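Local coordinates for methoxy mycolic acid synthase 2 (Mycobacterium tuberculosis, PDB 1TPY), which catalyses the methylene transfer from S-adenosyl-L-methionine that turns a double bond into a cis-cyclopropane ring in alpha- and methoxymycolic acids of the mycobacterial cell envelope, at residues Gln31-Ala36 against Asp237-Ala242; Asp20-Leu25 against Glu260-Tyr265; Phe142-His147 against Ile208-Glu213. One frame throughout, in Å; residues are numbered along the deposited sequence.

Overall arrangement
The chain folds as a Rossmann-like S-adenosylmethionine-dependent methyltransferase, with strands in the order 3-2-1-4-5-7-6. From the N terminus, helix 20-24 opens contact 2 and the following loop, 31-36, opens contact 1. The chain then runs through the cofactor half of the sheet before 142-147 opens contact 3, the first to close, on helix 208-218. Helix 229-245 next closes contact 1, and helix 256-275 closes contact 2, so the three loops nest without crossing. Contacts 1 and 2 touch, their centres about 10 Å apart, and tie the N-terminal segments to the late helices around the lipid-like ligand. Contact 3 lies on the opposite side of the chain's centre from the other two, about 25 Å from contact 1 between centres.

Contact 1: Gln31-Ala36 against Asp237-Ala242; sequences QTYSCA and DLWAEA. With SAH (S-adenosyl-L-homocysteine), chain C; 16A (cetyl-trimethyl-ammonium), chain D; CO3 (carbonate ion), chain B.
Tyr33 points the edge of its ring at the face of Trp239 in a T-shaped stack, centroids 5.2 Å apart and planes at 75°, where the loop 31-36 of this Rossmann-like methyltransferase, which holds S-adenosylmethionine-binding residues, meets helix 229-245. The touch is made by Tyr33 CD2 on Trp239 CH2, at 3.6 Å. The tyrosine has CG anti to its backbone N (chi1 -161°), which carries the ring back beside the carbonyl group and under the ammonium head of cetyl-trimethyl-ammonium; the methyl C17 of that head sits 3.5 Å above the centre of one Tyr33 face. An aromatic ring suits both neighbours, giving an edge to the indole and a face to the methyl. The backbone of Ser34 meets the rim of the indole, its N lying 3.4 Å from Trp239 CH2. Indole and loop are joined by a water: it accepts from Trp239 NE1 at 2.9 Å and donates to Thr32 O at 2.7 Å. Tryptophan suits its place with a broad face for the tyrosine edge and an N-H for the water.

On the cofactor side, Tyr33 N donates an almost straight bond (176°) to OXT of S-adenosyl-L-homocysteine, and Ser34 OG gives another to its O, so backbone and hydroxyl share one carboxylate. Lys52 also bonds to Ser34 OG. Further out, Tyr33 OH is hydrogen-bonded to Tyr265 OH and His15 NE2, fixing the far end of the ring.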
loop_
_atom_site.group_PDB
_atom_site.type_symbol
_atom_site.label_atom_id
_atom_site.label_comp_id
_atom_site.label_asym_id
_atom_site.label_seq_id
_atom_site.Cartn_x
_atom_site.Cartn_y
_atom_site.Cartn_z
ATOM N N GLN A 31 -6.592 -4.118 -9.917
ATOM C CA GLN A 31 -7.058 -3.882 -8.558
ATOM C C GLN A 31 -5.924 -3.430 -7.635
ATOM O O GLN A 31 -5.914 -3.737 -6.440
ATOM C CB GLN A 31 -7.721 -5.147 -7.993
ATOM C CG GLN A 31 -8.772 -5.773 -8.900
ATOM C CD GLN A 31 -9.862 -4.798 -9.314
ATOM O OE1 GLN A 31 -10.488 -4.147 -8.475
ATOM N NE2 GLN A 31 -10.099 -4.701 -10.622
ATOM N N THR A 32 -4.954 -2.715 -8.196
ATOM C CA THR A 32 -3.860 -2.193 -7.393
ATOM C C THR A 32 -4.510 -1.050 -6.625
ATOM O O THR A 32 -5.308 -0.297 -7.175
ATOM C CB THR A 32 -2.708 -1.667 -8.269
ATOM O OG1 THR A 32 -2.144 -2.754 -9.014
ATOM C CG2 THR A 32 -1.629 -1.050 -7.402
ATOM N N TYR A 33 -4.185 -0.934 -5.346
ATOM C CA TYR A 33 -4.800 0.079 -4.511
ATOM C C TYR A 33 -3.711 0.841 -3.773
ATOM O O TYR A 33 -3.545 0.702 -2.564
ATOM C CB TYR A 33 -5.744 -0.622 -3.532
ATOM C CG TYR A 33 -6.794 0.251 -2.885
ATOM C CD1 TYR A 33 -7.658 -0.284 -1.933
ATOM C CD2 TYR A 33 -6.930 1.599 -3.217
ATOM C CE1 TYR A 33 -8.628 0.492 -1.325
ATOM C CE2 TYR A 33 -7.906 2.393 -2.612
ATOM C CZ TYR A 33 -8.752 1.823 -1.664
ATOM O OH TYR A 33 -9.729 2.571 -1.053
ATOM N N SER A 34 -2.973 1.648 -4.529
ATOM C CA SER A 34 -1.871 2.438 -4.005
ATOM C C SER A 34 -1.417 3.408 -5.097
ATOM O O SER A 34 -1.778 3.256 -6.259
ATOM C CB SER A 34 -0.718 1.513 -3.599
ATOM O OG SER A 34 -0.416 0.589 -4.639
ATOM N N CYS A 35 -0.616 4.399 -4.724
ATOM C CA CYS A 35 -0.154 5.394 -5.683
ATOM C C CYS A 35 0.514 4.843 -6.949
ATOM O O CYS A 35 1.479 4.077 -6.882
ATOM C CB CYS A 35 0.804 6.368 -5.004
ATOM S SG CYS A 35 1.344 7.709 -6.104
ATOM N N ALA A 36 0.007 5.266 -8.102
ATOM C CA ALA A 36 0.549 4.832 -9.387
ATOM C C ALA A 36 1.777 5.671 -9.749
ATOM O O ALA A 36 2.101 6.630 -9.056
ATOM C CB ALA A 36 -0.515 4.965 -10.463
ATOM N N ASP A 237 -7.456 11.237 -8.468
ATOM C CA ASP A 237 -8.440 11.854 -9.355
ATOM C C ASP A 237 -9.043 10.768 -10.246
ATOM O O ASP A 237 -10.258 10.716 -10.452
ATOM C CB ASP A 237 -7.799 12.922 -10.261
ATOM C CG ASP A 237 -7.306 14.142 -9.491
ATOM O OD1 ASP A 237 -7.900 14.479 -8.449
ATOM O OD2 ASP A 237 -6.332 14.776 -9.949
ATOM N N LEU A 238 -8.180 9.907 -10.777
ATOM C CA LEU A 238 -8.625 8.834 -11.654
ATOM C C LEU A 238 -9.560 7.863 -10.931
ATOM O O LEU A 238 -10.576 7.443 -11.493
ATOM C CB LEU A 238 -7.408 8.109 -12.240
ATOM C CG LEU A 238 -6.637 8.964 -13.254
ATOM C CD1 LEU A 238 -5.275 8.374 -13.503
ATOM C CD2 LEU A 238 -7.422 9.059 -14.559
ATOM N N TRP A 239 -9.233 7.519 -9.687
ATOM C CA TRP A 239 -10.084 6.618 -8.917
ATOM C C TRP A 239 -11.417 7.307 -8.656
ATOM O O TRP A 239 -12.473 6.714 -8.824
ATOM C CB TRP A 239 -9.447 6.258 -7.570
ATOM C CG TRP A 239 -8.316 5.293 -7.642
ATOM C CD1 TRP A 239 -8.023 4.427 -8.667
ATOM C CD2 TRP A 239 -7.347 5.048 -6.621
ATOM N NE1 TRP A 239 -6.929 3.662 -8.340
ATOM C CE2 TRP A 239 -6.494 4.023 -7.090
ATOM C CE3 TRP A 239 -7.115 5.596 -5.350
ATOM C CZ2 TRP A 239 -5.425 3.536 -6.334
ATOM C CZ3 TRP A 239 -6.054 5.114 -4.598
ATOM C CH2 TRP A 239 -5.220 4.091 -5.094
ATOM N N ALA A 240 -11.354 8.567 -8.241
ATOM C CA ALA A 240 -12.559 9.330 -7.958
ATOM C C ALA A 240 -13.462 9.390 -9.190
ATOM O O ALA A 240 -14.660 9.127 -9.108
ATOM C CB ALA A 240 -12.185 10.741 -7.522
ATOM N N GLU A 241 -12.873 9.743 -10.326
ATOM C CA GLU A 241 -13.601 9.855 -11.583
ATOM C C GLU A 241 -14.255 8.541 -11.999
ATOM O O GLU A 241 -15.406 8.524 -12.438
ATOM C CB GLU A 241 -12.651 10.337 -12.680
ATOM C CG GLU A 241 -13.237 10.350 -14.079
ATOM C CD GLU A 241 -12.296 11.000 -15.086
ATOM O OE1 GLU A 241 -11.122 10.577 -15.174
ATOM O OE2 GLU A 241 -12.730 11.936 -15.790
ATOM N N ALA A 242 -13.524 7.439 -11.862
ATOM C CA ALA A 242 -14.072 6.143 -12.236
ATOM C C ALA A 242 -15.278 5.827 -11.364
ATOM O O ALA A 242 -16.330 5.422 -11.870
ATOM C CB ALA A 242 -13.017 5.060 -12.088
HETATM N N SAH C . -0.049 -3.722 -1.538
HETATM C CA SAH C . -1.324 -3.689 -2.257
HETATM C CB SAH C . -2.516 -3.426 -1.301
HETATM C CG SAH C . -2.481 -2.162 -0.442
HETATM S SD SAH C . -3.944 -1.975 0.613
HETATM C C SAH C . -1.301 -2.627 -3.357
HETATM O O SAH C . -0.336 -1.844 -3.398
HETATM O OXT SAH C . -2.255 -2.579 -4.158
HETATM C "C5'" SAH C . -3.267 -2.282 2.266
HETATM C "C4'" SAH C . -2.889 -3.762 2.431
HETATM O "O4'" SAH C . -2.034 -4.002 3.574
HETATM C "C3'" SAH C . -4.097 -4.681 2.606
HETATM O "O3'" SAH C . -3.899 -5.868 1.817
HETATM C "C2'" SAH C . -4.100 -4.982 4.077
HETATM O "O2'" SAH C . -4.808 -6.200 4.369
HETATM C "C1'" SAH C . -2.634 -5.042 4.360
HETATM N N9 SAH C . -2.257 -4.902 5.828
HETATM C C8 SAH C . -2.559 -3.951 6.750
HETATM N N7 SAH C . -2.071 -4.118 7.937
HETATM C C5 SAH C . -1.362 -5.316 7.797
HETATM C C6 SAH C . -0.580 -6.102 8.686
HETATM N N6 SAH C . -0.382 -5.767 9.959
HETATM N N1 SAH C . -0.010 -7.255 8.199
HETATM C C2 SAH C . -0.207 -7.606 6.906
HETATM N N3 SAH C . -0.921 -6.949 5.978
HETATM C C4 SAH C . -1.476 -5.798 6.503
HETATM C C1 16A D . -5.476 6.884 -1.111
HETATM C C2 16A D . -5.410 6.992 0.412
HETATM C C3 16A D . -4.817 8.348 0.827
HETATM C C4 16A D . -4.716 8.589 2.327
HETATM C C5 16A D . -4.110 9.980 2.577
HETATM C C6 16A D . -3.941 10.375 4.052
HETATM C C7 16A D . -5.207 10.536 4.930
HETATM C C8 16A D . -5.038 10.463 6.468
HETATM C C9 16A D . -4.259 9.253 7.038
HETATM C C10 16A D . -4.888 7.857 6.815
HETATM C C11 16A D . -3.929 6.649 6.951
HETATM C C12 16A D . -4.427 5.341 6.317
HETATM C C13 16A D . -3.769 5.071 4.959
HETATM C C14 16A D . -4.344 3.821 4.298
HETATM C C15 16A D . -3.824 3.794 2.850
HETATM C C16 16A D . -4.514 2.627 2.116
HETATM N N1 16A D . -4.348 2.234 0.651
HETATM C C17 16A D . -5.002 1.257 0.001
HETATM C C18 16A D . -4.537 3.435 -0.250
HETATM C C19 16A D . -2.911 1.817 0.428
HETATM C C CO3 B . 0.277 4.148 -0.724
HETATM O O1 CO3 B . 0.554 4.412 -2.165
HETATM O O2 CO3 B . -0.986 4.223 -0.254
HETATM O O3 CO3 B . 1.295 3.838 0.117
HETATM O O HOH W 1 -5.615 1.262 -9.350
#

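Contact 2: Asp20-Leu25 against Glu260-Tyr265. With 16A (cetyl-trimethyl-ammonium), chain D.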
loop_
_atom_site.group_PDB
_atom_site.type_symbol
_atom_site.label_atom_id
_atom_site.label_comp_id
_atom_site.label_asym_id
_atom_site.label_seq_id
_atom_site.Cartn_x
_atom_site.Cartn_y
_atom_site.Cartn_z
ATOM N N ASP A 20 -15.498 -6.603 -3.218
ATOM C CA ASP A 20 -14.594 -6.587 -4.360
ATOM C C ASP A 20 -15.271 -5.938 -5.554
ATOM O O ASP A 20 -14.636 -5.241 -6.348
ATOM C CB ASP A 20 -14.168 -8.011 -4.711
ATOM C CG ASP A 20 -13.027 -8.494 -3.850
ATOM O OD1 ASP A 20 -12.733 -7.827 -2.832
ATOM O OD2 ASP A 20 -12.430 -9.536 -4.184
ATOM N N ASP A 21 -16.571 -6.174 -5.681
ATOM C CA ASP A 21 -17.339 -5.598 -6.771
ATOM C C ASP A 21 -17.314 -4.076 -6.678
ATOM O O ASP A 21 -17.223 -3.388 -7.689
ATOM C CB ASP A 21 -18.782 -6.104 -6.712
ATOM C CG ASP A 21 -18.913 -7.540 -7.174
ATOM O OD1 ASP A 21 -19.897 -8.202 -6.786
ATOM O OD2 ASP A 21 -18.039 -8.006 -7.937
ATOM N N PHE A 22 -17.389 -3.556 -5.458
ATOM C CA PHE A 22 -17.376 -2.112 -5.254
ATOM C C PHE A 22 -16.029 -1.528 -5.651
ATOM O O PHE A 22 -15.966 -0.535 -6.377
ATOM C CB PHE A 22 -17.668 -1.762 -3.794
ATOM C CG PHE A 22 -17.791 -0.287 -3.543
ATOM C CD1 PHE A 22 -18.953 0.398 -3.890
ATOM C CD2 PHE A 22 -16.725 0.434 -3.006
ATOM C CE1 PHE A 22 -19.051 1.780 -3.708
ATOM C CE2 PHE A 22 -16.817 1.816 -2.822
ATOM C CZ PHE A 22 -17.983 2.486 -3.175
ATOM N N PHE A 23 -14.950 -2.143 -5.176
ATOM C CA PHE A 23 -13.615 -1.660 -5.501
ATOM C C PHE A 23 -13.332 -1.768 -6.989
ATOM O O PHE A 23 -12.628 -0.928 -7.552
ATOM C CB PHE A 23 -12.550 -2.426 -4.704
ATOM C CG PHE A 23 -12.467 -2.011 -3.260
ATOM C CD1 PHE A 23 -12.850 -2.881 -2.248
ATOM C CD2 PHE A 23 -12.035 -0.730 -2.917
ATOM C CE1 PHE A 23 -12.812 -2.484 -0.916
ATOM C CE2 PHE A 23 -11.994 -0.322 -1.587
ATOM C CZ PHE A 23 -12.385 -1.203 -0.582
ATOM N N ARG A 24 -13.888 -2.789 -7.635
ATOM C CA ARG A 24 -13.668 -2.965 -9.066
ATOM C C ARG A 24 -14.249 -1.806 -9.871
ATOM O O ARG A 24 -13.872 -1.588 -11.016
ATOM C CB ARG A 24 -14.275 -4.287 -9.546
ATOM C CG ARG A 24 -13.232 -5.333 -9.940
ATOM C CD ARG A 24 -13.862 -6.509 -10.685
ATOM N NE ARG A 24 -14.616 -7.390 -9.799
ATOM C CZ ARG A 24 -14.066 -8.188 -8.888
ATOM N NH1 ARG A 24 -12.748 -8.220 -8.735
ATOM N NH2 ARG A 24 -14.833 -8.963 -8.132
ATOM N N LEU A 25 -15.167 -1.065 -9.264
ATOM C CA LEU A 25 -15.796 0.077 -9.926
ATOM C C LEU A 25 -14.828 1.225 -10.189
ATOM O O LEU A 25 -15.009 1.974 -11.147
ATOM C CB LEU A 25 -16.959 0.616 -9.092
ATOM C CG LEU A 25 -18.162 -0.291 -8.824
ATOM C CD1 LEU A 25 -19.177 0.474 -7.987
ATOM C CD2 LEU A 25 -18.790 -0.750 -10.144
ATOM N N GLU A 260 -21.112 8.285 -1.656
ATOM C CA GLU A 260 -20.688 9.617 -1.242
ATOM C C GLU A 260 -19.512 9.566 -0.267
ATOM O O GLU A 260 -18.627 10.422 -0.313
ATOM C CB GLU A 260 -21.859 10.387 -0.612
ATOM C CG GLU A 260 -23.008 10.688 -1.576
ATOM C CD GLU A 260 -22.616 11.604 -2.740
ATOM O OE1 GLU A 260 -23.436 11.766 -3.671
ATOM O OE2 GLU A 260 -21.500 12.168 -2.732
ATOM N N ARG A 261 -19.501 8.570 0.613
ATOM C CA ARG A 261 -18.409 8.436 1.569
ATOM C C ARG A 261 -17.074 8.268 0.832
ATOM O O ARG A 261 -16.100 8.954 1.140
ATOM C CB ARG A 261 -18.659 7.242 2.495
ATOM C CG ARG A 261 -17.546 6.979 3.496
ATOM C CD ARG A 261 -18.122 6.501 4.819
ATOM N NE ARG A 261 -18.845 5.243 4.687
ATOM C CZ ARG A 261 -20.023 4.992 5.251
ATOM N NH1 ARG A 261 -20.624 5.914 5.987
ATOM N NH2 ARG A 261 -20.600 3.811 5.081
ATOM N N TYR A 262 -17.033 7.366 -0.146
ATOM C CA TYR A 262 -15.814 7.138 -0.903
ATOM C C TYR A 262 -15.439 8.299 -1.822
ATOM O O TYR A 262 -14.254 8.595 -1.986
ATOM C CB TYR A 262 -15.904 5.820 -1.682
ATOM C CG TYR A 262 -15.458 4.636 -0.844
ATOM C CD1 TYR A 262 -16.207 4.215 0.255
ATOM C CD2 TYR A 262 -14.247 3.990 -1.102
ATOM C CE1 TYR A 262 -15.757 3.181 1.089
ATOM C CE2 TYR A 262 -13.785 2.959 -0.280
ATOM C CZ TYR A 262 -14.548 2.558 0.815
ATOM O OH TYR A 262 -14.108 1.533 1.626
ATOM N N MET A 263 -16.431 8.967 -2.411
ATOM C CA MET A 263 -16.135 10.112 -3.268
ATOM C C MET A 263 -15.535 11.210 -2.398
ATOM O O MET A 263 -14.611 11.909 -2.806
ATOM C CB MET A 263 -17.402 10.635 -3.953
ATOM C CG MET A 263 -17.948 9.726 -5.051
ATOM S SD MET A 263 -16.699 9.313 -6.293
ATOM C CE MET A 263 -16.420 10.937 -7.029
ATOM N N LYS A 264 -16.069 11.356 -1.191
ATOM C CA LYS A 264 -15.576 12.359 -0.253
ATOM C C LYS A 264 -14.138 12.016 0.128
ATOM O O LYS A 264 -13.275 12.895 0.211
ATOM C CB LYS A 264 -16.454 12.380 1.006
ATOM C CG LYS A 264 -15.988 13.351 2.092
ATOM C CD LYS A 264 -16.930 13.322 3.290
ATOM C CE LYS A 264 -16.399 14.165 4.447
ATOM N NZ LYS A 264 -17.362 14.189 5.597
ATOM N N TYR A 265 -13.883 10.730 0.353
ATOM C CA TYR A 265 -12.548 10.283 0.725
ATOM C C TYR A 265 -11.564 10.410 -0.436
ATOM O O TYR A 265 -10.476 10.953 -0.268
ATOM C CB TYR A 265 -12.611 8.840 1.259
ATOM C CG TYR A 265 -11.561 7.860 0.759
ATOM C CD1 TYR A 265 -10.196 8.148 0.828
ATOM C CD2 TYR A 265 -11.943 6.610 0.262
ATOM C CE1 TYR A 265 -9.239 7.218 0.416
ATOM C CE2 TYR A 265 -10.995 5.670 -0.151
ATOM C CZ TYR A 265 -9.647 5.983 -0.072
ATOM O OH TYR A 265 -8.720 5.059 -0.490
HETATM C C1 16A D . -5.476 6.884 -1.111
HETATM C C2 16A D . -5.410 6.992 0.412
HETATM C C3 16A D . -4.817 8.348 0.827
HETATM C C4 16A D . -4.716 8.589 2.327
HETATM C C5 16A D . -4.110 9.980 2.577
HETATM C C6 16A D . -3.941 10.375 4.052
HETATM C C7 16A D . -5.207 10.536 4.930
HETATM C C8 16A D . -5.038 10.463 6.468
HETATM C C9 16A D . -4.259 9.253 7.038
HETATM C C10 16A D . -4.888 7.857 6.815
HETATM C C11 16A D . -3.929 6.649 6.951
HETATM C C12 16A D . -4.427 5.341 6.317
HETATM C C13 16A D . -3.769 5.071 4.959
HETATM C C14 16A D . -4.344 3.821 4.298
HETATM C C15 16A D . -3.824 3.794 2.850
HETATM C C16 16A D . -4.514 2.627 2.116
HETATM N N1 16A D . -4.348 2.234 0.651
HETATM C C17 16A D . -5.002 1.257 0.001
HETATM C C18 16A D . -4.537 3.435 -0.250
HETATM C C19 16A D . -2.911 1.817 0.428
#
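Two consecutive phenylalanines, Phe22 and Phe23, both lean on Tyr262, in a helix-to-helix contact of three aromatic rings with no hydrogen bond between the two segments. It joins helix 20-24 to helix 256-275 in the helical part that flanks the Rossmann-like sheet. Phe22 makes a T-shaped pair with the tyrosine: centroids 5.1 Å apart, planes at 75°. Its corner atom CE2 stands over the rim of the Tyr262 face, nearest CG at 3.7 Å, rather than over the middle. A chi1 of -175° sets the Phe22 ring opposite its own backbone N and lets it reach the long helix. Phe23, whose CG is instead anti to its carbonyl carbon (chi1 -76°), crosses the tyrosine at about a right angle, nearer its hydroxyl end, with CE2 lying 4.0 Å from Tyr262 CE2 and CZ close to the phenol oxygen.

Flat aromatic rings, two of them wholly apolar, suit this buried place, where Leu243 of helix 229-245 packs against both Phe22 and Tyr262. On the exposed side of the short helix, Arg24 and Asp21 form a salt bridge whose hydrogen bond is weak. One turn beyond Tyr262, Tyr265 turns its ring edge to the tail of cetyl-trimethyl-ammonium, with CE1 3.8 Å from the ligand's C2.

Contact 3: Phe142-His147 against Ile208-Glu213; sequences FGHDRH and IEMVEE. With SAH (S-adenosyl-L-homocysteine), chain C.
The imidazole of His144 has the methyl of Met210 over the middle of one face: CE stands 3.3 Å from the ring centroid and only 8° off the normal, a CH-pi contact. The sulfur lies over the same ring, with SD 4.1 Å from the His144 centroid, so the whole end of the methionine rests on the histidine. His147 receives the same methyl obliquely, its CD2 being 3.4 Å from Met210 CE, while one face of its own ring lies against His144 CA. The third ring, Phe142, takes no part in this and presents its edge to the adenine, with CE2 3.6 Å from C5 of S-adenosyl-L-homocysteine.

Methionine suits the place because its chain is long and flexible. It runs extended at chi2 and then bends at chi3 (55°), which brings the methyl into the corner formed by the two imidazoles; the flat ring of His144 gives it a face to rest on. The histidines come together because the backbone turns tightly: Arg146 N bonds to Gly143 O and His147 N to His144 O. Gly143 is the first residue to leave the helical conformation, with phi 95°, which suits a residue with no side chain to press on the carbonyl before it.

The turn thus links the adenine pocket to helix 208-218. Arg146 forms a salt bridge with Glu124, one of the S-adenosylmethionine-binding residues, and His147 begins helix 147-157 with its ring beside Phe139. On the other partner, helix 208-218 lies against the sheet: Val211 and Ile208 pack on strands 163-171 and 278-286, and Glu212 touches strand 221-227, while Met210 reaches from that helix to the turn between helices 139-142 and 147-157.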
loop_
_atom_site.group_PDB
_atom_site.type_symbol
_atom_site.label_atom_id
_atom_site.label_comp_id
_atom_site.label_asym_id
_atom_site.label_seq_id
_atom_site.Cartn_x
_atom_site.Cartn_y
_atom_site.Cartn_z
ATOM N N PHE A 142 -0.083 -0.334 10.009
ATOM C CA PHE A 142 0.651 -0.966 11.098
ATOM C C PHE A 142 0.488 -0.337 12.475
ATOM O O PHE A 142 0.400 -1.048 13.474
ATOM C CB PHE A 142 2.143 -1.037 10.753
ATOM C CG PHE A 142 2.461 -1.932 9.587
ATOM C CD1 PHE A 142 3.763 -2.027 9.113
ATOM C CD2 PHE A 142 1.461 -2.648 8.937
ATOM C CE1 PHE A 142 4.069 -2.818 8.006
ATOM C CE2 PHE A 142 1.759 -3.441 7.830
ATOM C CZ PHE A 142 3.069 -3.525 7.363
ATOM N N GLY A 143 0.442 0.988 12.524
ATOM C CA GLY A 143 0.323 1.674 13.798
ATOM C C GLY A 143 1.717 2.058 14.259
ATOM O O GLY A 143 2.635 1.240 14.207
ATOM N N HIS A 144 1.894 3.297 14.700
ATOM C CA HIS A 144 3.208 3.753 15.147
ATOM C C HIS A 144 3.793 2.856 16.230
ATOM O O HIS A 144 5.001 2.608 16.255
ATOM C CB HIS A 144 3.130 5.193 15.672
ATOM C CG HIS A 144 2.779 6.207 14.626
ATOM N ND1 HIS A 144 2.665 5.892 13.289
ATOM C CD2 HIS A 144 2.533 7.535 14.721
ATOM C CE1 HIS A 144 2.365 6.983 12.606
ATOM N NE2 HIS A 144 2.279 7.994 13.451
ATOM N N ASP A 145 2.934 2.373 17.123
ATOM C CA ASP A 145 3.368 1.522 18.223
ATOM C C ASP A 145 3.958 0.185 17.782
ATOM O O ASP A 145 4.517 -0.542 18.598
ATOM C CB ASP A 145 2.200 1.290 19.189
ATOM C CG ASP A 145 1.082 0.474 18.572
ATOM O OD1 ASP A 145 0.833 0.612 17.353
ATOM O OD2 ASP A 145 0.439 -0.300 19.314
ATOM N N ARG A 146 3.848 -0.140 16.497
ATOM C CA ARG A 146 4.392 -1.399 15.998
ATOM C C ARG A 146 5.482 -1.247 14.941
ATOM O O ARG A 146 5.999 -2.246 14.442
ATOM C CB ARG A 146 3.268 -2.274 15.439
ATOM C CG ARG A 146 2.295 -2.751 16.498
ATOM C CD ARG A 146 1.248 -3.678 15.928
ATOM N NE ARG A 146 0.355 -4.158 16.977
ATOM C CZ ARG A 146 -0.604 -5.054 16.791
ATOM N NH1 ARG A 146 -0.800 -5.578 15.588
ATOM N NH2 ARG A 146 -1.366 -5.426 17.810
ATOM N N HIS A 147 5.834 -0.012 14.597
ATOM C CA HIS A 147 6.871 0.221 13.594
ATOM C C HIS A 147 8.161 -0.516 13.944
ATOM O O HIS A 147 8.706 -1.257 13.118
ATOM C CB HIS A 147 7.171 1.714 13.465
ATOM C CG HIS A 147 6.094 2.497 12.783
ATOM N ND1 HIS A 147 4.880 1.948 12.425
ATOM C CD2 HIS A 147 6.040 3.800 12.417
ATOM C CE1 HIS A 147 4.124 2.879 11.869
ATOM N NE2 HIS A 147 4.804 4.012 11.853
ATOM N N ILE A 208 8.376 11.005 7.588
ATOM C CA ILE A 208 9.594 10.500 6.963
ATOM C C ILE A 208 10.670 10.143 7.987
ATOM O O ILE A 208 11.269 9.072 7.907
ATOM C CB ILE A 208 10.180 11.517 5.937
ATOM C CG1 ILE A 208 9.319 11.528 4.666
ATOM C CG2 ILE A 208 11.626 11.150 5.595
ATOM C CD1 ILE A 208 9.676 12.643 3.682
ATOM N N GLU A 209 10.909 11.026 8.948
ATOM C CA GLU A 209 11.923 10.761 9.960
ATOM C C GLU A 209 11.605 9.509 10.776
ATOM O O GLU A 209 12.513 8.810 11.214
ATOM C CB GLU A 209 12.095 11.971 10.890
ATOM C CG GLU A 209 10.801 12.466 11.517
ATOM C CD GLU A 209 11.002 13.717 12.339
ATOM O OE1 GLU A 209 11.930 14.487 12.024
ATOM O OE2 GLU A 209 10.230 13.940 13.292
ATOM N N MET A 210 10.322 9.219 10.972
ATOM C CA MET A 210 9.933 8.030 11.732
ATOM C C MET A 210 10.413 6.760 11.038
ATOM O O MET A 210 10.945 5.859 11.685
ATOM C CB MET A 210 8.415 7.968 11.911
ATOM C CG MET A 210 7.866 8.861 13.015
ATOM S SD MET A 210 6.046 8.838 13.039
ATOM C CE MET A 210 5.786 7.091 13.164
ATOM N N VAL A 211 10.210 6.690 9.723
ATOM C CA VAL A 211 10.641 5.535 8.936
ATOM C C VAL A 211 12.166 5.413 8.974
ATOM O O VAL A 211 12.705 4.336 9.229
ATOM C CB VAL A 211 10.196 5.656 7.458
ATOM C CG1 VAL A 211 10.772 4.504 6.641
ATOM C CG2 VAL A 211 8.677 5.652 7.367
ATOM N N GLU A 212 12.853 6.524 8.721
ATOM C CA GLU A 212 14.318 6.538 8.722
ATOM C C GLU A 212 14.895 6.117 10.066
ATOM O O GLU A 212 15.706 5.201 10.145
ATOM C CB GLU A 212 14.853 7.935 8.388
ATOM C CG GLU A 212 14.375 8.494 7.063
ATOM C CD GLU A 212 14.931 9.885 6.796
ATOM O OE1 GLU A 212 14.847 10.751 7.699
ATOM O OE2 GLU A 212 15.445 10.114 5.686
ATOM N N GLU A 213 14.474 6.805 11.120
ATOM C CA GLU A 213 14.960 6.528 12.458
ATOM C C GLU A 213 14.677 5.110 12.943
ATOM O O GLU A 213 15.583 4.430 13.417
ATOM C CB GLU A 213 14.368 7.542 13.437
ATOM C CG GLU A 213 14.796 8.973 13.150
ATOM C CD GLU A 213 14.199 9.959 14.128
ATOM O OE1 GLU A 213 13.469 9.522 15.044
ATOM O OE2 GLU A 213 14.457 11.169 13.983
HETATM N N SAH C . -0.049 -3.722 -1.538
HETATM C CA SAH C . -1.324 -3.689 -2.257
HETATM C CB SAH C . -2.516 -3.426 -1.301
HETATM C CG SAH C . -2.481 -2.162 -0.442
HETATM S SD SAH C . -3.944 -1.975 0.613
HETATM C C SAH C . -1.301 -2.627 -3.357
HETATM O O SAH C . -0.336 -1.844 -3.398
HETATM O OXT SAH C . -2.255 -2.579 -4.158
HETATM C "C5'" SAH C . -3.267 -2.282 2.266
HETATM C "C4'" SAH C . -2.889 -3.762 2.431
HETATM O "O4'" SAH C . -2.034 -4.002 3.574
HETATM C "C3'" SAH C . -4.097 -4.681 2.606
HETATM O "O3'" SAH C . -3.899 -5.868 1.817
HETATM C "C2'" SAH C . -4.100 -4.982 4.077
HETATM O "O2'" SAH C . -4.808 -6.200 4.369
HETATM C "C1'" SAH C . -2.634 -5.042 4.360
HETATM N N9 SAH C . -2.257 -4.902 5.828
HETATM C C8 SAH C . -2.559 -3.951 6.750
HETATM N N7 SAH C . -2.071 -4.118 7.937
HETATM C C5 SAH C . -1.362 -5.316 7.797
HETATM C C6 SAH C . -0.580 -6.102 8.686
HETATM N N6 SAH C . -0.382 -5.767 9.959
HETATM N N1 SAH C . -0.010 -7.255 8.199
HETATM C C2 SAH C . -0.207 -7.606 6.906
HETATM N N3 SAH C . -0.921 -6.949 5.978
HETATM C C4 SAH C . -1.476 -5.798 6.503
#